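Local coordinates for protein sugar kinase MJ0406 (Methanococcus jannaschii, PDB 2C4E) that phosphorylates a wide range of nucleosides to their monophosphates, preferring inosine, guanosine and cytidine, with ATP as the best phosphate donor, at residues Thr48-Lys53 with Glu75-Asn80. Numbering follows the deposited sequence.
Sequences TAVGIK and ERYLKN
Val50 and Leu78 mark the nearest backbone approach of the two helical segments, their CA atoms 7.9 Å apart, and the contacts across are between side chains. Val50 is the one residue of 48-53 that touches 75-80, splitting its branches between two partners. Its chi1 of 174° sets CG1 anti to the backbone N and CG2 anti to the carbonyl carbon; CG1 lies 3.8 Å from Tyr77 OH, while CG2 packs 3.7 Å from Leu78 CD2. Val50 CG2 also comes within 4.3 Å of Tyr77 CE2, lying obliquely to the ring. The side chains of Tyr77 and Leu78 come nearer at their ends than at their roots, and each crosses the valine at about a right angle. In this ribokinase-fold enzyme of the PfkB family, helix 44-54 carries the substrate-binding Asn47 about one turn before Val50, and both helices lean on the edge strand 58-62 of the main sheet, Ala49 and Leu78 each touching Leu61. The tyrosine hydroxyl is hydrogen-bonded to Gln284 OE1, and Gln284, Leu287 and Ile83 from loops help bury Val50. Within 75-80, Lys79 NZ lies 3.1 Å from Glu75 OE1 in a salt bridge, the amine coming from above the carboxylate plane, 63° out of it.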
ATOM      1  N   THR A  48      19.583  -5.673  -9.776  1.00 21.42           N
ATOM      2  CA  THR A  48      20.700  -6.328 -10.437  1.00 21.53           C
ATOM      3  C   THR A  48      21.580  -5.284 -11.148  1.00 20.54           C
ATOM      4  O   THR A  48      22.789  -5.315 -11.014  1.00 19.81           O
ATOM      5  CB  THR A  48      20.195  -7.413 -11.403  1.00 22.06           C
ATOM      6  OG1 THR A  48      19.357  -8.363 -10.716  1.00 24.28           O
ATOM      7  CG2 THR A  48      21.341  -8.260 -11.906  1.00 22.57           C
ATOM      8  N   ALA A  49      20.972  -4.351 -11.884  1.00 20.68           N
ATOM      9  CA  ALA A  49      21.711  -3.322 -12.618  1.00 20.70           C
ATOM     10  C   ALA A  49      22.533  -2.458 -11.703  1.00 21.09           C
ATOM     11  O   ALA A  49      23.668  -2.120 -12.025  1.00 21.05           O
ATOM     12  CB  ALA A  49      20.771  -2.448 -13.446  1.00 21.17           C
ATOM     13  N   VAL A  50      21.951  -2.076 -10.571  1.00 21.31           N
ATOM     14  CA  VAL A  50      22.657  -1.257  -9.593  1.00 21.50           C
ATOM     15  C   VAL A  50      23.794  -2.041  -8.943  1.00 21.24           C
ATOM     16  O   VAL A  50      24.882  -1.506  -8.781  1.00 22.46           O
ATOM     17  CB  VAL A  50      21.685  -0.661  -8.541  1.00 21.61           C
ATOM     18  CG1 VAL A  50      22.451   0.072  -7.426  1.00 21.32           C
ATOM     19  CG2 VAL A  50      20.728   0.295  -9.199  1.00 21.66           C
ATOM     20  N   GLY A  51      23.559  -3.304  -8.589  1.00 21.61           N
ATOM     21  CA  GLY A  51      24.615  -4.154  -8.047  1.00 21.75           C
ATOM     22  C   GLY A  51      25.772  -4.343  -9.011  1.00 21.67           C
ATOM     23  O   GLY A  51      26.943  -4.334  -8.618  1.00 21.71           O
ATOM     24  N   ILE A  52      25.448  -4.515 -10.286  1.00 21.28           N
ATOM     25  CA  ILE A  52      26.462  -4.682 -11.331  1.00 21.03           C
ATOM     26  C   ILE A  52      27.310  -3.423 -11.410  1.00 20.89           C
ATOM     27  O   ILE A  52      28.540  -3.487 -11.422  1.00 21.32           O
ATOM     28  CB  ILE A  52      25.798  -5.002 -12.682  1.00 20.28           C
ATOM     29  CG1 ILE A  52      25.256  -6.441 -12.660  1.00 20.95           C
ATOM     30  CG2 ILE A  52      26.782  -4.808 -13.822  1.00 21.85           C
ATOM     31  CD1 ILE A  52      24.226  -6.709 -13.737  1.00 20.93           C
ATOM     32  N   LYS A  53      26.650  -2.270 -11.413  1.00 21.35           N
ATOM     33  CA  LYS A  53      27.346  -0.991 -11.546  1.00 21.33           C
ATOM     34  C   LYS A  53      28.243  -0.735 -10.347  1.00 21.56           C
ATOM     35  O   LYS A  53      29.347  -0.246 -10.503  1.00 20.69           O
ATOM     36  CB  LYS A  53      26.357   0.155 -11.728  1.00 21.93           C
ATOM     37  CG  LYS A  53      27.016   1.497 -12.053  1.00 21.54           C
ATOM     38  CD  LYS A  53      27.697   1.497 -13.440  1.00 24.01           C
ATOM     39  CE  LYS A  53      28.267   2.857 -13.771  1.00 23.59           C
ATOM     40  NZ  LYS A  53      28.638   3.010 -15.212  1.00 26.73           N
ATOM     41  N   GLU A  75      14.892   8.269 -10.428  1.00 27.82           N
ATOM     42  CA  GLU A  75      15.544   8.656 -11.676  1.00 28.12           C
ATOM     43  C   GLU A  75      16.884   9.352 -11.458  1.00 28.13           C
ATOM     44  O   GLU A  75      17.861   9.018 -12.116  1.00 28.24           O
ATOM     45  CB  GLU A  75      14.631   9.557 -12.494  1.00 28.50           C
ATOM     46  CG  GLU A  75      15.202   9.951 -13.844  1.00 29.45           C
ATOM     47  CD  GLU A  75      14.283  10.878 -14.592  1.00 30.79           C
ATOM     48  OE1 GLU A  75      14.483  12.108 -14.511  1.00 31.45           O
ATOM     49  OE2 GLU A  75      13.355  10.373 -15.245  1.00 32.55           O
ATOM     50  N   ARG A  76      16.917  10.333 -10.554  1.00 28.03           N
ATOM     51  CA  ARG A  76      18.148  11.060 -10.226  1.00 27.88           C
ATOM     52  C   ARG A  76      19.194  10.131  -9.623  1.00 27.72           C
ATOM     53  O   ARG A  76      20.381  10.237  -9.930  1.00 27.97           O
ATOM     54  CB  ARG A  76      17.849  12.215  -9.263  1.00 27.82           C
ATOM     55  N   TYR A  77      18.729   9.218  -8.772  1.00 27.35           N
ATOM     56  CA  TYR A  77      19.556   8.185  -8.137  1.00 27.08           C
ATOM     57  C   TYR A  77      20.264   7.298  -9.165  1.00 26.99           C
ATOM     58  O   TYR A  77      21.459   7.029  -9.045  1.00 26.80           O
ATOM     59  CB  TYR A  77      18.648   7.360  -7.214  1.00 27.08           C
ATOM     60  CG  TYR A  77      19.160   6.034  -6.687  1.00 26.99           C
ATOM     61  CD1 TYR A  77      19.890   5.968  -5.506  1.00 26.54           C
ATOM     62  CD2 TYR A  77      18.839   4.838  -7.325  1.00 25.65           C
ATOM     63  CE1 TYR A  77      20.328   4.749  -5.000  1.00 26.55           C
ATOM     64  CE2 TYR A  77      19.264   3.619  -6.827  1.00 25.65           C
ATOM     65  CZ  TYR A  77      20.012   3.579  -5.662  1.00 26.13           C
ATOM     66  OH  TYR A  77      20.424   2.378  -5.149  1.00 24.79           O
ATOM     67  N   LEU A  78      19.533   6.861 -10.186  1.00 26.58           N
ATOM     68  CA  LEU A  78      20.119   6.032 -11.232  1.00 26.31           C
ATOM     69  C   LEU A  78      21.061   6.848 -12.115  1.00 26.53           C
ATOM     70  O   LEU A  78      22.117   6.359 -12.512  1.00 26.25           O
ATOM     71  CB  LEU A  78      19.027   5.373 -12.083  1.00 26.24           C
ATOM     72  CG  LEU A  78      18.206   4.283 -11.388  1.00 25.81           C
ATOM     73  CD1 LEU A  78      17.064   3.826 -12.296  1.00 25.32           C
ATOM     74  CD2 LEU A  78      19.063   3.101 -10.975  1.00 24.95           C
ATOM     75  N   LYS A  79      20.681   8.090 -12.414  1.00 26.87           N
ATOM     76  CA  LYS A  79      21.524   8.959 -13.225  1.00 27.42           C
ATOM     77  C   LYS A  79      22.839   9.221 -12.494  1.00 27.86           C
ATOM     78  O   LYS A  79      23.904   9.220 -13.107  1.00 28.08           O
ATOM     79  CB  LYS A  79      20.809  10.277 -13.554  1.00 27.54           C
ATOM     80  CG  LYS A  79      19.802  10.168 -14.695  1.00 27.80           C
ATOM     81  CD  LYS A  79      19.103  11.510 -14.945  1.00 28.10           C
ATOM     82  CE  LYS A  79      17.973  11.377 -15.954  0.20 28.02           C
ATOM     83  NZ  LYS A  79      17.167  12.627 -16.048  0.20 27.94           N
ATOM     84  N   ASN A  80      22.760   9.396 -11.176  1.00 28.32           N
ATOM     85  CA  ASN A  80      23.936   9.704 -10.359  1.00 28.79           C
ATOM     86  C   ASN A  80      24.889   8.520 -10.251  1.00 28.29           C
ATOM     87  O   ASN A  80      26.098   8.702 -10.078  1.00 28.18           O
ATOM     88  CB  ASN A  80      23.523  10.198  -8.960  1.00 29.08           C
ATOM     89  CG  ASN A  80      23.165  11.673  -8.940  1.00 30.30           C
ATOM     90  OD1 ASN A  80      23.234  12.364  -9.960  1.00 32.76           O
ATOM     91  ND2 ASN A  80      22.781  12.171  -7.766  1.00 31.36           N
TER